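Local coordinates for protein LRIM1 (Anopheles gambiae, PDB 3O53) that pairs with the related leucine-rich repeat protein APL1C in a heterodimeric complex that regulates complement-like immunity in the mosquito, at residues 131-139 with 156-164. Sequence-based numbering, arbitrary orientation.
Sequences KITMLRDLD and IDTVNFAEL
L135 turns its side chain into the segment 156-164, and its CD1 branch lies 4.1 Å from L164 CG and 4.2 Å from V159 CG1, meeting L164 at roughly a right angle. I132 and I156 extend this tight, buried side: the two isoleucines run alongside each other in the same direction, with I132 CG2 3.9 Å from I156 CG1, and both L135 and I132 also touch L151. I156 CA directs its hydrogen at T133 O (3.5 Å, 166° at H), a CA-H...O contact, whereas I132 O and I156 N, 3.4 Å apart, are too poorly aligned for a hydrogen bond.

The more exposed side is wet, and at R136 and E163 also charged. Two waters line the seam beside T158, joining T133 O to T158 N and L135 N to T158 O. R136 bends at chi3, bringing NE 3.5 Å from E163 OE2, but OE2 stands far off the plane of the guanidinium, with no N-H aimed at it, so this salt bridge rests on charge alone. A third water at the guanidinium edge accepts from R136 N and NE and donates to E163 OE1 at 2.6 Å.

The two segments belong to successive turns of the leucine-rich repeat solenoid; strand 158-160 pairs in parallel with strand 183-185, apart from repeat strands 123-126 and 146-150. Apolar contact closes the interior, while between these segments water joins backbone polar groups and charge attraction adds the R136-E163 pair.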
loop_
_atom_site.group_PDB
_atom_site.type_symbol
_atom_site.label_atom_id
_atom_site.label_comp_id
_atom_site.label_asym_id
_atom_site.label_seq_id
_atom_site.Cartn_x
_atom_site.Cartn_y
_atom_site.Cartn_z
ATOM N N LYS A 131 1.005 6.698 9.450
ATOM C CA LYS A 131 0.715 8.123 9.292
ATOM C C LYS A 131 1.330 8.692 8.015
ATOM O O LYS A 131 1.761 9.834 7.984
ATOM C CB LYS A 131 1.244 8.911 10.496
ATOM C CG LYS A 131 0.860 8.322 11.841
ATOM C CD LYS A 131 -0.631 8.402 12.092
ATOM C CE LYS A 131 -1.031 9.725 12.718
ATOM N NZ LYS A 131 -2.456 9.713 13.159
ATOM N N ILE A 132 1.369 7.887 6.965
ATOM C CA ILE A 132 1.928 8.324 5.701
ATOM C C ILE A 132 0.933 9.274 5.028
ATOM O O ILE A 132 -0.248 8.960 4.901
ATOM C CB ILE A 132 2.251 7.093 4.809
ATOM C CG1 ILE A 132 3.427 6.327 5.431
ATOM C CG2 ILE A 132 2.594 7.514 3.369
ATOM C CD1 ILE A 132 3.616 4.932 4.879
ATOM N N THR A 133 1.402 10.445 4.611
ATOM C CA THR A 133 0.517 11.408 3.959
ATOM C C THR A 133 0.857 11.638 2.484
ATOM O O THR A 133 0.103 12.280 1.774
ATOM C CB THR A 133 0.557 12.752 4.698
ATOM O OG1 THR A 133 1.856 13.333 4.556
ATOM C CG2 THR A 133 0.265 12.550 6.179
ATOM N N MET A 134 1.987 11.115 2.018
ATOM C CA MET A 134 2.352 11.246 0.615
ATOM C C MET A 134 3.349 10.151 0.230
ATOM O O MET A 134 4.091 9.648 1.079
ATOM C CB MET A 134 2.930 12.654 0.325
ATOM C CG MET A 134 4.204 13.029 1.074
ATOM S SD MET A 134 4.893 14.656 0.591
ATOM C CE MET A 134 3.467 15.701 0.696
ATOM N N LEU A 135 3.357 9.775 -1.044
ATOM C CA LEU A 135 4.268 8.734 -1.509
ATOM C C LEU A 135 5.728 9.124 -1.280
ATOM O O LEU A 135 6.554 8.257 -1.033
ATOM C CB LEU A 135 4.016 8.387 -2.982
ATOM C CG LEU A 135 2.706 7.639 -3.252
ATOM C CD1 LEU A 135 2.581 7.239 -4.732
ATOM C CD2 LEU A 135 2.580 6.411 -2.349
ATOM N N ARG A 136 6.046 10.420 -1.327
ATOM C CA ARG A 136 7.420 10.862 -1.037
ATOM C C ARG A 136 7.825 10.801 0.453
ATOM O O ARG A 136 8.958 11.108 0.796
ATOM C CB ARG A 136 7.662 12.270 -1.588
ATOM C CG ARG A 136 7.756 12.315 -3.101
ATOM C CD ARG A 136 7.754 13.753 -3.589
ATOM N NE ARG A 136 6.504 14.425 -3.255
ATOM C CZ ARG A 136 6.348 15.742 -3.195
ATOM N NH1 ARG A 136 7.372 16.566 -3.417
ATOM N NH2 ARG A 136 5.165 16.239 -2.879
ATOM N N ASP A 137 6.911 10.418 1.344
ATOM C CA ASP A 137 7.317 10.007 2.695
ATOM C C ASP A 137 8.228 8.770 2.633
ATOM O O ASP A 137 9.031 8.523 3.537
ATOM C CB ASP A 137 6.084 9.701 3.549
ATOM C CG ASP A 137 5.337 10.959 3.951
ATOM O OD1 ASP A 137 5.869 12.065 3.742
ATOM O OD2 ASP A 137 4.231 10.839 4.489
ATOM N N LEU A 138 8.072 7.986 1.572
ATOM C CA LEU A 138 9.003 6.898 1.254
ATOM C C LEU A 138 10.125 7.482 0.409
ATOM O O LEU A 138 9.854 8.212 -0.535
ATOM C CB LEU A 138 8.283 5.803 0.458
ATOM C CG LEU A 138 7.533 4.749 1.278
ATOM C CD1 LEU A 138 6.552 5.383 2.237
ATOM C CD2 LEU A 138 6.828 3.763 0.347
ATOM N N ASP A 139 11.381 7.189 0.732
ATOM C CA ASP A 139 12.462 7.757 -0.071
ATOM C C ASP A 139 12.560 6.977 -1.373
ATOM O O ASP A 139 11.783 6.042 -1.601
ATOM C CB ASP A 139 13.795 7.833 0.696
ATOM C CG ASP A 139 14.513 6.509 0.784
ATOM O OD1 ASP A 139 13.922 5.454 0.454
ATOM O OD2 ASP A 139 15.688 6.533 1.199
ATOM N N ILE A 156 -2.960 9.413 2.923
ATOM C CA ILE A 156 -2.503 9.958 1.652
ATOM C C ILE A 156 -3.599 10.802 0.956
ATOM O O ILE A 156 -4.757 10.419 0.895
ATOM C CB ILE A 156 -1.973 8.821 0.743
ATOM C CG1 ILE A 156 -0.759 8.170 1.428
ATOM C CG2 ILE A 156 -1.586 9.356 -0.645
ATOM C CD1 ILE A 156 -0.418 6.796 0.878
ATOM N N ASP A 157 -3.210 11.967 0.452
ATOM C CA ASP A 157 -4.160 12.927 -0.095
ATOM C C ASP A 157 -4.170 12.901 -1.617
ATOM O O ASP A 157 -5.186 13.191 -2.248
ATOM C CB ASP A 157 -3.796 14.340 0.392
ATOM C CG ASP A 157 -4.971 15.283 0.363
ATOM O OD1 ASP A 157 -6.031 14.930 0.919
ATOM O OD2 ASP A 157 -4.839 16.377 -0.215
ATOM N N THR A 158 -3.032 12.563 -2.214
ATOM C CA THR A 158 -2.958 12.476 -3.666
ATOM C C THR A 158 -1.932 11.435 -4.086
ATOM O O THR A 158 -1.059 11.047 -3.305
ATOM C CB THR A 158 -2.587 13.843 -4.318
ATOM O OG1 THR A 158 -1.210 14.135 -4.081
ATOM C CG2 THR A 158 -3.428 14.975 -3.759
ATOM N N VAL A 159 -2.049 10.983 -5.331
ATOM C CA VAL A 159 -1.149 9.984 -5.880
ATOM C C VAL A 159 -0.640 10.430 -7.246
ATOM O O VAL A 159 -1.417 10.831 -8.105
ATOM C CB VAL A 159 -1.857 8.622 -6.048
ATOM C CG1 VAL A 159 -0.994 7.665 -6.891
ATOM C CG2 VAL A 159 -2.157 8.018 -4.676
ATOM N N ASN A 160 0.671 10.339 -7.434
ATOM C CA ASN A 160 1.295 10.591 -8.721
ATOM C C ASN A 160 2.080 9.340 -9.097
ATOM O O ASN A 160 3.107 9.042 -8.490
ATOM C CB ASN A 160 2.222 11.813 -8.627
ATOM C CG ASN A 160 2.927 12.134 -9.944
ATOM O OD1 ASN A 160 2.861 11.373 -10.914
ATOM N ND2 ASN A 160 3.617 13.270 -9.973
ATOM N N PHE A 161 1.583 8.600 -10.080
ATOM C CA PHE A 161 2.163 7.315 -10.434
ATOM C C PHE A 161 3.631 7.425 -10.798
ATOM O O PHE A 161 4.393 6.502 -10.565
ATOM C CB PHE A 161 1.398 6.672 -11.598
ATOM C CG PHE A 161 0.066 6.084 -11.202
ATOM C CD1 PHE A 161 -0.046 5.288 -10.066
ATOM C CD2 PHE A 161 -1.066 6.320 -11.972
ATOM C CE1 PHE A 161 -1.274 4.741 -9.695
ATOM C CE2 PHE A 161 -2.298 5.777 -11.614
ATOM C CZ PHE A 161 -2.405 4.983 -10.474
ATOM N N ALA A 162 4.022 8.552 -11.379
ATOM C CA ALA A 162 5.415 8.787 -11.725
ATOM C C ALA A 162 6.344 8.577 -10.528
ATOM O O ALA A 162 7.508 8.200 -10.691
ATOM C CB ALA A 162 5.584 10.198 -12.286
ATOM N N GLU A 163 5.847 8.828 -9.323
ATOM C CA GLU A 163 6.685 8.665 -8.129
ATOM C C GLU A 163 7.023 7.197 -7.849
ATOM O O GLU A 163 7.895 6.896 -7.038
ATOM C CB GLU A 163 6.035 9.339 -6.913
ATOM C CG GLU A 163 6.145 10.871 -6.993
ATOM C CD GLU A 163 5.349 11.603 -5.925
ATOM O OE1 GLU A 163 4.877 10.960 -4.962
ATOM O OE2 GLU A 163 5.207 12.843 -6.048
ATOM N N LEU A 164 6.344 6.294 -8.550
ATOM C CA LEU A 164 6.596 4.861 -8.440
ATOM C C LEU A 164 7.258 4.321 -9.715
ATOM O O LEU A 164 7.327 3.109 -9.922
ATOM C CB LEU A 164 5.280 4.112 -8.190
ATOM C CG LEU A 164 4.623 4.342 -6.824
ATOM C CD1 LEU A 164 3.320 3.538 -6.683
ATOM C CD2 LEU A 164 5.602 3.982 -5.709
HETATM O O HOH W 1 -0.585 13.202 -0.582
HETATM O O HOH W 2 1.438 11.446 -2.600
HETATM O O HOH W 3 4.378 12.442 -2.882
#